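Local coordinates for protein MEM-A1 (Soil metagenome, PDB 6E0S) that probably hydrolyses beta-lactam antibiotics as a zinc-dependent subclass B3 metallo-beta-lactamase, at residues Gln125-Asp130 against His169-Val174; Leu86-His91 against Thr110-Val115; Arg146-Gly151 against Val161-Thr166; Met189-Ser194 against Ile232-His237; Ala223-Leu228 against Arg265-Arg270. All blocks are in the same frame, centred on the assembly; numbering follows the deposited sequence.

Interaction 1 (Gln125-Asp130 against His169-Val174). With ZN (zinc ion), chain B.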
# COMPACT_ATOMS: atom_id res chain seq x y z
N GLN A 125 -13.12 -4.69 -11.92
CA GLN A 125 -14.48 -4.30 -11.53
C GLN A 125 -14.57 -4.26 -10.01
O GLN A 125 -14.21 -5.25 -9.34
CB GLN A 125 -15.52 -5.27 -12.10
CG GLN A 125 -15.53 -5.31 -13.64
CD GLN A 125 -16.62 -6.21 -14.26
OE1 GLN A 125 -17.71 -6.38 -13.69
NE2 GLN A 125 -16.32 -6.79 -15.43
N PRO A 126 -14.99 -3.13 -9.44
CA PRO A 126 -15.16 -3.05 -7.99
C PRO A 126 -16.08 -4.15 -7.47
O PRO A 126 -17.08 -4.51 -8.11
CB PRO A 126 -15.79 -1.66 -7.78
CG PRO A 126 -16.33 -1.29 -9.10
CD PRO A 126 -15.45 -1.92 -10.13
N SER A 127 -15.72 -4.69 -6.30
CA SER A 127 -16.56 -5.69 -5.63
C SER A 127 -17.84 -5.05 -5.12
O SER A 127 -17.83 -3.92 -4.63
CB SER A 127 -15.82 -6.33 -4.46
OG SER A 127 -16.75 -7.06 -3.65
N LYS A 128 -18.96 -5.80 -5.24
CA LYS A 128 -20.24 -5.32 -4.71
C LYS A 128 -20.22 -5.22 -3.19
O LYS A 128 -21.09 -4.57 -2.60
CB LYS A 128 -21.40 -6.21 -5.17
CG LYS A 128 -21.68 -6.15 -6.68
CD LYS A 128 -23.00 -6.85 -7.01
CE LYS A 128 -23.52 -6.52 -8.41
NZ LYS A 128 -25.02 -6.77 -8.48
N GLY A 129 -19.25 -5.85 -2.55
CA GLY A 129 -19.07 -5.71 -1.12
C GLY A 129 -18.07 -4.64 -0.73
O GLY A 129 -17.74 -4.54 0.45
N ASP A 130 -17.58 -3.83 -1.67
CA ASP A 130 -16.63 -2.80 -1.30
C ASP A 130 -17.34 -1.75 -0.47
O ASP A 130 -18.47 -1.37 -0.80
CB ASP A 130 -15.99 -2.14 -2.52
CG ASP A 130 -14.67 -1.45 -2.20
OD1 ASP A 130 -13.60 -2.00 -2.55
OD2 ASP A 130 -14.70 -0.35 -1.62
N HIS A 169 -10.72 -1.26 5.09
CA HIS A 169 -10.86 -0.24 4.05
C HIS A 169 -11.39 -0.86 2.75
O HIS A 169 -12.28 -0.29 2.11
CB HIS A 169 -9.52 0.47 3.81
CG HIS A 169 -9.62 1.64 2.87
ND1 HIS A 169 -10.17 2.84 3.25
CD2 HIS A 169 -9.22 1.80 1.59
CE1 HIS A 169 -10.15 3.68 2.23
NE2 HIS A 169 -9.58 3.07 1.20
N THR A 170 -10.85 -2.01 2.36
CA THR A 170 -11.39 -2.87 1.31
C THR A 170 -11.47 -4.31 1.81
O THR A 170 -10.88 -4.69 2.82
CB THR A 170 -10.53 -2.88 0.04
OG1 THR A 170 -9.29 -3.56 0.32
CG2 THR A 170 -10.24 -1.44 -0.44
N GLN A 171 -12.16 -5.15 1.03
CA GLN A 171 -12.22 -6.55 1.43
C GLN A 171 -10.88 -7.25 1.26
O GLN A 171 -10.68 -8.31 1.88
CB GLN A 171 -13.30 -7.27 0.62
CG GLN A 171 -14.69 -6.83 0.99
CD GLN A 171 -15.72 -7.51 0.11
OE1 GLN A 171 -15.88 -7.15 -1.05
NE2 GLN A 171 -16.39 -8.51 0.65
N GLY A 172 -9.97 -6.69 0.48
CA GLY A 172 -8.73 -7.37 0.12
C GLY A 172 -7.43 -6.68 0.53
O GLY A 172 -6.34 -7.10 0.09
N GLY A 173 -7.54 -5.64 1.36
CA GLY A 173 -6.35 -4.84 1.68
C GLY A 173 -5.24 -5.66 2.31
O GLY A 173 -5.47 -6.55 3.14
N VAL A 174 -3.99 -5.33 1.93
CA VAL A 174 -2.80 -6.04 2.41
C VAL A 174 -1.73 -5.02 2.77
O VAL A 174 -1.46 -4.07 2.01
CB VAL A 174 -2.23 -7.06 1.39
CG1 VAL A 174 -0.93 -7.71 1.94
CG2 VAL A 174 -3.28 -8.10 1.01
ZN ZN B . -9.04 3.03 -1.02
O HOH W 1 -13.70 -4.42 -1.28
O HOH W 2 -9.16 4.82 -1.80
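S127 OG is gripped twice: it donates to Q171 OE1 at 2.7 Å and accepts from the backbone N of G129 at 3.0 Å, the second bond forming an ST turn within the type I beta turn from S127 to D130. The hydroxyl meets the amide oxygen almost end-on, with a C=O...donor angle of 162°. Beyond CG the Q171 chain is extended, which carries the amide across to the turn and sets OE1 3.3 Å from G129 C. Nearer the metal, the side chains of D130 and T170 run alongside each other, D130 OD1 being 4.0 Å from T170 CG2. Water 1 bridges the two loops, donating to D130 OD1 at 2.7 Å and accepting from Q171 N at 2.9 Å. OD1 also bonds H93 NE2, while T170 OG1, which closes a second ST turn by accepting from G172 N, bonds E92 OE2. H169 NE2 coordinates zinc at 2.3 Å, alongside H91, H93 and water 2, and ND1 of the same ring is tied to N196 O. Chemically, then, D130 is a second-shell carboxylate: its bond to a zinc ligand, H93, probably limits the rotation of that ring, and the bridging water at OD1 and Q132 N at OD2 probably limit the carboxylate's movement.

Interaction 2 (Leu86-His91 against Thr110-Val115). With ZN (zinc ion), chain B.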
# COMPACT_ATOMS: atom_id res chain seq x y z
N LEU A 86 7.97 -8.34 -9.79
CA LEU A 86 6.73 -8.53 -9.04
C LEU A 86 6.19 -7.17 -8.70
O LEU A 86 6.96 -6.28 -8.33
CB LEU A 86 6.94 -9.32 -7.73
CG LEU A 86 7.64 -10.67 -7.90
CD1 LEU A 86 8.18 -11.16 -6.58
CD2 LEU A 86 6.60 -11.65 -8.44
N ILE A 87 4.89 -7.00 -8.83
CA ILE A 87 4.21 -5.79 -8.40
C ILE A 87 3.21 -6.22 -7.34
O ILE A 87 2.39 -7.11 -7.61
CB ILE A 87 3.52 -5.07 -9.56
CG1 ILE A 87 4.56 -4.55 -10.56
CG2 ILE A 87 2.70 -3.90 -9.02
CD1 ILE A 87 3.95 -4.11 -11.95
N LEU A 88 3.32 -5.64 -6.14
CA LEU A 88 2.43 -5.99 -5.03
C LEU A 88 1.40 -4.89 -4.86
O LEU A 88 1.69 -3.72 -5.09
CB LEU A 88 3.20 -6.17 -3.72
CG LEU A 88 4.54 -6.89 -3.78
CD1 LEU A 88 5.21 -7.02 -2.37
CD2 LEU A 88 4.43 -8.25 -4.50
N ASN A 89 0.18 -5.25 -4.48
CA ASN A 89 -0.88 -4.26 -4.29
C ASN A 89 -1.26 -4.16 -2.81
O ASN A 89 -1.40 -5.19 -2.14
CB ASN A 89 -2.09 -4.62 -5.14
CG ASN A 89 -3.26 -3.64 -4.98
OD1 ASN A 89 -4.41 -4.07 -4.86
ND2 ASN A 89 -2.98 -2.33 -5.04
N SER A 90 -1.38 -2.94 -2.31
CA SER A 90 -1.94 -2.69 -0.99
C SER A 90 -3.46 -2.87 -1.04
O SER A 90 -3.99 -3.83 -0.46
CB SER A 90 -1.57 -1.28 -0.49
OG SER A 90 -2.10 -0.28 -1.34
N HIS A 91 -4.20 -2.03 -1.77
CA HIS A 91 -5.61 -2.35 -1.92
C HIS A 91 -6.13 -1.96 -3.31
O HIS A 91 -5.55 -1.15 -4.04
CB HIS A 91 -6.46 -1.74 -0.78
CG HIS A 91 -6.59 -0.26 -0.84
ND1 HIS A 91 -5.79 0.60 -0.13
CD2 HIS A 91 -7.45 0.53 -1.54
CE1 HIS A 91 -6.13 1.85 -0.38
NE2 HIS A 91 -7.13 1.83 -1.25
N THR A 110 4.77 -10.14 -12.68
CA THR A 110 3.59 -10.78 -12.12
C THR A 110 3.07 -9.91 -11.00
O THR A 110 3.87 -9.26 -10.30
CB THR A 110 3.93 -12.18 -11.61
OG1 THR A 110 4.20 -13.04 -12.72
CG2 THR A 110 2.77 -12.80 -10.81
N VAL A 111 1.74 -9.83 -10.88
CA VAL A 111 1.08 -8.94 -9.93
C VAL A 111 0.50 -9.77 -8.79
O VAL A 111 -0.22 -10.75 -9.05
CB VAL A 111 -0.01 -8.09 -10.62
CG1 VAL A 111 -0.90 -7.37 -9.60
CG2 VAL A 111 0.65 -7.09 -11.55
N LEU A 112 0.81 -9.38 -7.55
CA LEU A 112 0.43 -10.15 -6.37
C LEU A 112 -0.55 -9.36 -5.52
O LEU A 112 -0.37 -8.15 -5.28
CB LEU A 112 1.70 -10.50 -5.56
CG LEU A 112 2.79 -11.28 -6.26
CD1 LEU A 112 3.89 -11.63 -5.26
CD2 LEU A 112 2.25 -12.56 -6.87
N ALA A 113 -1.52 -10.07 -4.95
CA ALA A 113 -2.55 -9.49 -4.11
C ALA A 113 -3.15 -10.58 -3.23
O ALA A 113 -2.96 -11.78 -3.47
CB ALA A 113 -3.66 -8.82 -4.96
N SER A 114 -3.92 -10.15 -2.24
CA SER A 114 -4.74 -11.10 -1.49
C SER A 114 -5.74 -11.81 -2.41
O SER A 114 -6.00 -11.40 -3.55
CB SER A 114 -5.53 -10.39 -0.39
OG SER A 114 -6.40 -9.44 -1.00
N VAL A 115 -6.35 -12.87 -1.87
CA VAL A 115 -7.35 -13.59 -2.65
C VAL A 115 -8.48 -12.65 -3.08
O VAL A 115 -8.89 -12.62 -4.24
CB VAL A 115 -7.88 -14.79 -1.86
CG1 VAL A 115 -9.01 -15.47 -2.60
CG2 VAL A 115 -6.75 -15.76 -1.60
ZN ZN B . -9.04 3.03 -1.02
O HOH W 3 -3.70 -7.21 -2.01
O HOH W 2 -9.16 4.82 -1.80
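L88 and L112 form the apolar centre, with L88 CD2 3.5 Å from L112 CD1. Bridge partners on one face, with like torsions that place CG beside the backbone N and away from the carbonyl carbon, the two chains extend in a common direction. L86 comes to the same methyl at a slant, its CD2 4.2 Å from L112 CD1. On the other face of the sheet the contact is lighter: a single branch of V111, CG2, approaches I87 CB at 4.0 Å.

Between these faces runs a parallel ladder, the short strand axes 28° apart. I87 is bonded through both its backbone groups, its N donating to T110 O at 2.9 Å and its O accepting from L112 N at 2.8 Å. N89 N then donates to L112 O at 3.1 Å, the last direct bond before the strands part. Past that point water 3 lies between N89 O and S114 N, filling the next rung. The N89 amide turns toward its own loop, where ND2 donates to H91 O from well above the carbonyl plane (62° out of it) and also bonds D60 OD1. This loop carries H91, whose NE2 binds zinc at 2.3 Å and whose ND1 bonds D193 OD2.

Strands 84-88 and 110-114 are the parallel arms of a beta-alpha-beta unit. Helix 100-107 covers the I87 and V111 face, strand 56-59 flanks the first arm through I57, and strand 145-148 flanks the second through V148.

Interaction 3 (Arg146-Gly151 against Val161-Thr166)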
# COMPACT_ATOMS: atom_id res chain seq x y z
N ARG A 146 -1.39 -13.34 -9.24
CA ARG A 146 -1.30 -14.51 -8.38
C ARG A 146 -1.76 -14.07 -6.99
O ARG A 146 -1.33 -13.02 -6.52
CB ARG A 146 0.12 -15.07 -8.31
CG ARG A 146 0.31 -16.15 -7.26
CD ARG A 146 1.54 -17.04 -7.55
NE ARG A 146 2.76 -16.28 -7.81
CZ ARG A 146 3.59 -15.85 -6.86
NH1 ARG A 146 3.34 -16.10 -5.58
NH2 ARG A 146 4.68 -15.17 -7.18
N ALA A 147 -2.61 -14.86 -6.35
CA ALA A 147 -3.05 -14.51 -5.00
C ALA A 147 -2.00 -14.95 -4.01
O ALA A 147 -1.36 -16.00 -4.20
CB ALA A 147 -4.38 -15.20 -4.66
N VAL A 148 -1.81 -14.17 -2.95
CA VAL A 148 -0.97 -14.58 -1.83
C VAL A 148 -1.85 -14.76 -0.61
O VAL A 148 -2.88 -14.08 -0.44
CB VAL A 148 0.15 -13.56 -1.53
CG1 VAL A 148 1.09 -13.39 -2.77
CG2 VAL A 148 -0.42 -12.21 -1.11
N ALA A 149 -1.44 -15.69 0.25
CA ALA A 149 -2.11 -15.97 1.51
C ALA A 149 -1.59 -15.04 2.60
O ALA A 149 -0.52 -14.45 2.48
CB ALA A 149 -1.90 -17.44 1.92
N ASP A 150 -2.36 -14.93 3.67
CA ASP A 150 -1.94 -14.15 4.81
C ASP A 150 -0.68 -14.78 5.41
O ASP A 150 -0.63 -15.99 5.62
CB ASP A 150 -3.08 -14.09 5.83
CG ASP A 150 -2.89 -13.04 6.90
OD1 ASP A 150 -1.98 -12.21 6.79
OD2 ASP A 150 -3.68 -13.06 7.88
N GLY A 151 0.33 -13.96 5.65
CA GLY A 151 1.60 -14.44 6.14
C GLY A 151 2.52 -15.05 5.10
O GLY A 151 3.63 -15.45 5.45
N VAL A 161 9.47 -10.39 1.26
CA VAL A 161 8.41 -9.46 1.65
C VAL A 161 7.18 -10.26 2.08
O VAL A 161 6.67 -11.07 1.31
CB VAL A 161 8.05 -8.50 0.49
CG1 VAL A 161 7.01 -7.48 0.93
CG2 VAL A 161 9.30 -7.78 -0.04
N THR A 162 6.68 -10.00 3.29
CA THR A 162 5.60 -10.78 3.86
C THR A 162 4.26 -10.08 3.65
O THR A 162 4.14 -8.88 3.91
CB THR A 162 5.83 -11.00 5.35
OG1 THR A 162 7.06 -11.72 5.54
CG2 THR A 162 4.69 -11.78 6.00
N ALA A 163 3.25 -10.85 3.23
CA ALA A 163 1.89 -10.32 3.15
C ALA A 163 1.21 -10.38 4.52
O ALA A 163 1.17 -11.45 5.17
CB ALA A 163 1.05 -11.10 2.13
N ARG A 164 0.69 -9.25 4.97
CA ARG A 164 -0.10 -9.19 6.20
C ARG A 164 -1.49 -8.68 5.83
O ARG A 164 -1.66 -7.49 5.58
CB ARG A 164 0.56 -8.29 7.25
CG ARG A 164 1.98 -8.76 7.64
CD ARG A 164 1.93 -10.12 8.33
NE ARG A 164 1.13 -10.15 9.57
CZ ARG A 164 1.59 -9.91 10.80
NH1 ARG A 164 2.87 -9.61 11.00
NH2 ARG A 164 0.77 -9.96 11.85
N TYR A 165 -2.47 -9.58 5.81
CA TYR A 165 -3.82 -9.16 5.45
C TYR A 165 -4.29 -8.08 6.42
O TYR A 165 -4.24 -8.27 7.64
CB TYR A 165 -4.75 -10.38 5.50
CG TYR A 165 -4.77 -11.26 4.26
CD1 TYR A 165 -3.71 -11.29 3.38
CD2 TYR A 165 -5.86 -12.10 4.02
CE1 TYR A 165 -3.76 -12.12 2.21
CE2 TYR A 165 -5.91 -12.93 2.89
CZ TYR A 165 -4.87 -12.94 1.99
OH TYR A 165 -4.94 -13.76 0.88
N THR A 166 -4.73 -6.95 5.89
CA THR A 166 -5.30 -5.87 6.71
C THR A 166 -6.56 -5.33 6.04
O THR A 166 -6.63 -4.15 5.67
CB THR A 166 -4.28 -4.75 6.93
OG1 THR A 166 -3.80 -4.28 5.66
CG2 THR A 166 -3.11 -5.22 7.80
O HOH W 4 -2.58 -10.27 9.04
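D150 lies over one face of the Y165 ring: its CB is 3.8 Å from the ring centroid and 16° off the normal, a CH-pi contact. The carboxylate plane is nearly parallel to the ring. D150 OD1 accepts from Y165 N at 2.8 Å along a straight N-H (169°), yet the donor comes from above the carboxylate plane. One residue is thus held at both its backbone N and its ring by a single aspartate. In the ring plane, at its edge, Y165 OH donates to V148 O at 2.5 Å, shorter than usual and of doubtful exact length, and V115 N bonds the same hydroxyl. G151 N donates to A163 O at 2.7 Å.

Behind these polar groups V148 CG2 packs on A163 CB at 3.7 Å, and W176 touches both residues. The chain direction through 148-151 is 98° from that of 162-165, so the peptides cross rather than pair as a ladder. E152 OE2 bonds A149 N where the chain turns. G151, at a positive phi, carries that turn onward to the next strand. The contact links the edge strand 145-148 of one sheet with strand 159-165 of the other, a junction between the two sheets of the alpha-beta/beta-alpha sandwich of metallo-beta-lactamases.

Interaction 4 (Met189-Ser194 against Ile232-His237)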
# COMPACT_ATOMS: atom_id res chain seq x y z
N MET A 189 10.80 -2.64 7.76
CA MET A 189 10.04 -1.78 6.87
C MET A 189 8.58 -2.19 6.88
O MET A 189 8.27 -3.39 6.92
CB MET A 189 10.58 -1.88 5.43
CG MET A 189 12.14 -1.87 5.39
SD MET A 189 12.79 -0.27 5.90
CE MET A 189 12.28 0.77 4.55
N VAL A 190 7.67 -1.20 6.86
CA VAL A 190 6.25 -1.52 6.83
C VAL A 190 5.61 -0.65 5.77
O VAL A 190 5.65 0.58 5.88
CB VAL A 190 5.56 -1.30 8.19
CG1 VAL A 190 4.04 -1.45 8.03
CG2 VAL A 190 6.11 -2.26 9.28
N TYR A 191 5.03 -1.29 4.74
CA TYR A 191 4.16 -0.61 3.76
C TYR A 191 2.74 -0.81 4.27
O TYR A 191 2.17 -1.89 4.12
CB TYR A 191 4.32 -1.15 2.35
CG TYR A 191 3.63 -0.27 1.33
CD1 TYR A 191 4.37 0.60 0.52
CD2 TYR A 191 2.24 -0.30 1.16
CE1 TYR A 191 3.78 1.41 -0.41
CE2 TYR A 191 1.62 0.52 0.16
CZ TYR A 191 2.42 1.36 -0.59
OH TYR A 191 1.88 2.20 -1.56
N ALA A 192 2.17 0.21 4.89
CA ALA A 192 0.89 0.05 5.55
C ALA A 192 -0.24 0.41 4.59
O ALA A 192 -0.21 1.48 3.97
CB ALA A 192 0.83 0.92 6.81
N ASP A 193 -1.23 -0.47 4.50
CA ASP A 193 -2.42 -0.16 3.72
C ASP A 193 -3.26 0.86 4.47
O ASP A 193 -3.05 1.12 5.65
CB ASP A 193 -3.25 -1.43 3.46
CG ASP A 193 -4.33 -1.21 2.39
OD1 ASP A 193 -5.25 -2.04 2.32
OD2 ASP A 193 -4.25 -0.22 1.63
N SER A 194 -4.16 1.50 3.74
CA SER A 194 -5.12 2.37 4.41
C SER A 194 -5.92 1.58 5.42
O SER A 194 -6.34 0.45 5.17
CB SER A 194 -6.05 3.03 3.39
OG SER A 194 -7.11 3.69 4.11
N ILE A 232 10.53 1.64 10.00
CA ILE A 232 10.24 2.66 9.01
C ILE A 232 8.87 2.38 8.41
O ILE A 232 8.66 1.32 7.80
CB ILE A 232 11.30 2.71 7.90
CG1 ILE A 232 12.68 3.09 8.50
CG2 ILE A 232 10.87 3.69 6.77
CD1 ILE A 232 13.87 3.02 7.49
N LEU A 233 7.95 3.31 8.56
CA LEU A 233 6.60 3.19 8.01
C LEU A 233 6.49 3.97 6.71
O LEU A 233 6.91 5.13 6.64
CB LEU A 233 5.58 3.74 9.03
CG LEU A 233 4.21 4.06 8.44
CD1 LEU A 233 3.50 2.77 8.05
CD2 LEU A 233 3.32 4.87 9.44
N ILE A 234 5.89 3.35 5.69
CA ILE A 234 5.46 4.05 4.48
C ILE A 234 4.01 3.66 4.26
O ILE A 234 3.71 2.49 4.03
CB ILE A 234 6.30 3.67 3.26
CG1 ILE A 234 7.76 4.04 3.51
CG2 ILE A 234 5.75 4.38 2.01
CD1 ILE A 234 8.72 3.41 2.49
N SER A 235 3.09 4.61 4.37
CA SER A 235 1.68 4.26 4.24
C SER A 235 1.20 4.59 2.83
O SER A 235 1.79 5.42 2.15
CB SER A 235 0.83 4.99 5.28
OG SER A 235 1.09 6.38 5.20
N ALA A 236 0.13 3.90 2.40
CA ALA A 236 -0.34 4.03 1.02
C ALA A 236 -0.62 5.48 0.63
O ALA A 236 -0.33 5.89 -0.50
CB ALA A 236 -1.59 3.18 0.82
N HIS A 237 -1.23 6.25 1.54
CA HIS A 237 -1.20 7.71 1.43
C HIS A 237 -0.03 8.18 2.28
O HIS A 237 -0.08 8.04 3.51
CB HIS A 237 -2.51 8.33 1.90
CG HIS A 237 -3.63 8.14 0.93
ND1 HIS A 237 -3.86 9.02 -0.11
CD2 HIS A 237 -4.54 7.15 0.80
CE1 HIS A 237 -4.90 8.60 -0.81
NE2 HIS A 237 -5.32 7.46 -0.30
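Strands 185-192 and 232-235 are the parallel arms of a beta-alpha-beta unit whose connecting helix is 214-226, and M189 to A192 pair in register with I232 to S235. Four hydrogen bonds zip the backbones together: V190 N to I232 O, I234 N to V190 O, A192 N to I234 O and A236 N to A192 O, all at 2.8 or 2.9 Å. That from I234 N is the straightest, with an N-H...O angle of 173°, and the short strand axes differ by only 19°.

M189 and I232 are flank to flank on one face. Bends at chi2 and chi3 fold the thioether back along its neighbour, so SD sits 3.8 Å from I232 CD1; strand 31-34 touches both through V33 and F34. Y191 shares this face. I234 O lies 3.8 Å above its ring plane, displaced toward the rim, and CE2 meets A236 CB at 4.2 Å, while OH bonds D60 OD2.

The other face, with A192 and L233, is tighter: A192 CB and L233 CD1 are 3.5 Å apart, closer than usual for two carbons. Helix 263-285 lies against this face through Y267.

Past the ladder, the first chain turns toward the zinc site. D193 N bonds S175 OG and S194 OG bonds N196 N, and on the partner chain S235 OG donates to H237 O at 2.6 Å, from above the carbonyl plane.

Interaction 5 (Ala223-Leu228 against Arg265-Arg270)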
# COMPACT_ATOMS: atom_id res chain seq x y z
N ALA A 223 -5.36 -3.30 14.95
CA ALA A 223 -4.52 -3.94 15.96
C ALA A 223 -3.31 -4.61 15.33
O ALA A 223 -2.21 -4.57 15.90
CB ALA A 223 -5.32 -4.97 16.76
N THR A 224 -3.49 -5.24 14.17
CA THR A 224 -2.37 -5.86 13.47
C THR A 224 -1.27 -4.86 13.16
O THR A 224 -0.09 -5.10 13.44
CB THR A 224 -2.85 -6.52 12.18
OG1 THR A 224 -3.66 -7.63 12.52
CG2 THR A 224 -1.65 -7.02 11.33
N VAL A 225 -1.64 -3.72 12.57
CA VAL A 225 -0.64 -2.73 12.19
C VAL A 225 0.01 -2.12 13.42
O VAL A 225 1.23 -1.89 13.45
CB VAL A 225 -1.28 -1.67 11.27
CG1 VAL A 225 -0.31 -0.51 11.05
CG2 VAL A 225 -1.64 -2.32 9.94
N ALA A 226 -0.78 -1.89 14.47
CA ALA A 226 -0.23 -1.35 15.70
C ALA A 226 0.86 -2.25 16.27
O ALA A 226 1.81 -1.75 16.90
CB ALA A 226 -1.34 -1.17 16.74
N ALA A 227 0.73 -3.57 16.07
CA ALA A 227 1.66 -4.52 16.69
C ALA A 227 2.88 -4.85 15.83
O ALA A 227 3.74 -5.62 16.26
CB ALA A 227 0.93 -5.81 17.06
N LEU A 228 3.01 -4.27 14.64
CA LEU A 228 4.06 -4.72 13.74
C LEU A 228 5.44 -4.26 14.20
O LEU A 228 5.61 -3.18 14.78
CB LEU A 228 3.81 -4.17 12.33
CG LEU A 228 2.59 -4.70 11.57
CD1 LEU A 228 2.50 -3.90 10.29
CD2 LEU A 228 2.80 -6.18 11.28
N ARG A 265 2.21 2.38 15.37
CA ARG A 265 1.22 2.49 16.43
C ARG A 265 0.48 3.82 16.34
O ARG A 265 -0.75 3.87 16.52
CB ARG A 265 1.90 2.31 17.80
CG ARG A 265 0.98 2.50 18.99
CD ARG A 265 1.65 2.04 20.31
NE ARG A 265 2.78 1.12 20.08
CZ ARG A 265 2.68 -0.21 20.00
NH1 ARG A 265 1.50 -0.82 20.13
NH2 ARG A 265 3.77 -0.95 19.79
N GLN A 266 1.19 4.90 16.01
CA GLN A 266 0.50 6.19 15.85
C GLN A 266 -0.47 6.17 14.68
O GLN A 266 -1.58 6.74 14.75
CB GLN A 266 1.52 7.32 15.69
CG GLN A 266 2.26 7.61 17.00
CD GLN A 266 3.54 8.39 16.81
OE1 GLN A 266 3.97 8.65 15.69
NE2 GLN A 266 4.20 8.71 17.92
N TYR A 267 -0.05 5.58 13.57
CA TYR A 267 -0.91 5.44 12.39
C TYR A 267 -2.15 4.62 12.72
O TYR A 267 -3.27 4.94 12.28
CB TYR A 267 -0.08 4.77 11.29
CG TYR A 267 -0.76 4.47 9.99
CD1 TYR A 267 -1.21 3.18 9.70
CD2 TYR A 267 -0.93 5.47 9.03
CE1 TYR A 267 -1.79 2.87 8.49
CE2 TYR A 267 -1.53 5.17 7.81
CZ TYR A 267 -1.97 3.88 7.55
OH TYR A 267 -2.56 3.58 6.33
N ALA A 268 -1.96 3.54 13.47
CA ALA A 268 -3.10 2.70 13.83
C ALA A 268 -4.02 3.43 14.79
O ALA A 268 -5.25 3.36 14.64
CB ALA A 268 -2.62 1.37 14.42
N GLU A 269 -3.46 4.18 15.75
CA GLU A 269 -4.32 4.92 16.67
C GLU A 269 -5.14 5.97 15.93
O GLU A 269 -6.31 6.19 16.25
CB GLU A 269 -3.49 5.59 17.76
CG GLU A 269 -3.07 4.62 18.84
CD GLU A 269 -2.34 5.30 19.97
OE1 GLU A 269 -2.79 6.39 20.41
OE2 GLU A 269 -1.30 4.74 20.41
N ARG A 270 -4.53 6.62 14.93
CA ARG A 270 -5.28 7.62 14.18
C ARG A 270 -6.44 6.96 13.43
O ARG A 270 -7.55 7.50 13.38
CB ARG A 270 -4.35 8.36 13.23
CG ARG A 270 -3.40 9.28 13.98
CD ARG A 270 -2.63 10.19 13.02
NE ARG A 270 -1.75 9.44 12.12
CZ ARG A 270 -0.45 9.23 12.30
NH1 ARG A 270 0.16 9.68 13.40
NH2 ARG A 270 0.24 8.55 11.38
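V225 and Y267 are brought together by like torsions: chi1 of 170° sends V225 CG1 opposite its main-chain nitrogen, and chi1 of 177° does the same for the Y267 ring. CG1 thereby meets the ring at its edge, near the ring plane, 4.0 Å from CD1, and the two side chains cross at a slant. At the centre the smallest side chains allow the helices to come close. A226 CB and A268 CB touch at 3.7 Å, and the CA atoms of A226 and R265 are just 4.2 Å apart. A268 CB is also 3.7 Å from A226 N, and it packs on the main chain as much as on a side chain.

R265 lies at the exposed side of the contact. Its chain is extended to CD, then bends at chi3 (-20°), a nearly eclipsed value, to lay the guanidinium over A226 O. NH1 is 3.4 Å from that oxygen, but the carbonyl lies over the face of the group and the angle is poor for a hydrogen bond. The contact is probably mainly electrostatic, the cation lying by the C-terminal end of helix 214-226, which would probably welcome positive charge.

Inward, Y267 OH bonds D193 O, and the ring touches A192, L233 and S235. Helices 214-226 and 263-285 meet here as the layer covering one face of the five-stranded sheet, an outer helical layer of the alpha-beta/beta-alpha sandwich.

Interactions 2 and 4 are the buried parallel ladders, one in each sheet, and they touch at H91 and D193. Interaction 1 is also buried but mostly polar, joining loops by side-chain and water-mediated bonds; it shares zinc and water 2 with interaction 2. Interaction 3 is the more exposed junction: strand 145-148 pairs with strand 110-114 of interaction 2, while strand 159-165 belongs to the same sheet as interaction 4. Interaction 5 has no hydrogen bond between its segments, relying on small apolar groups and an exposed arginine. It joins helices rather than strands, and Y267 ties it to interaction 4.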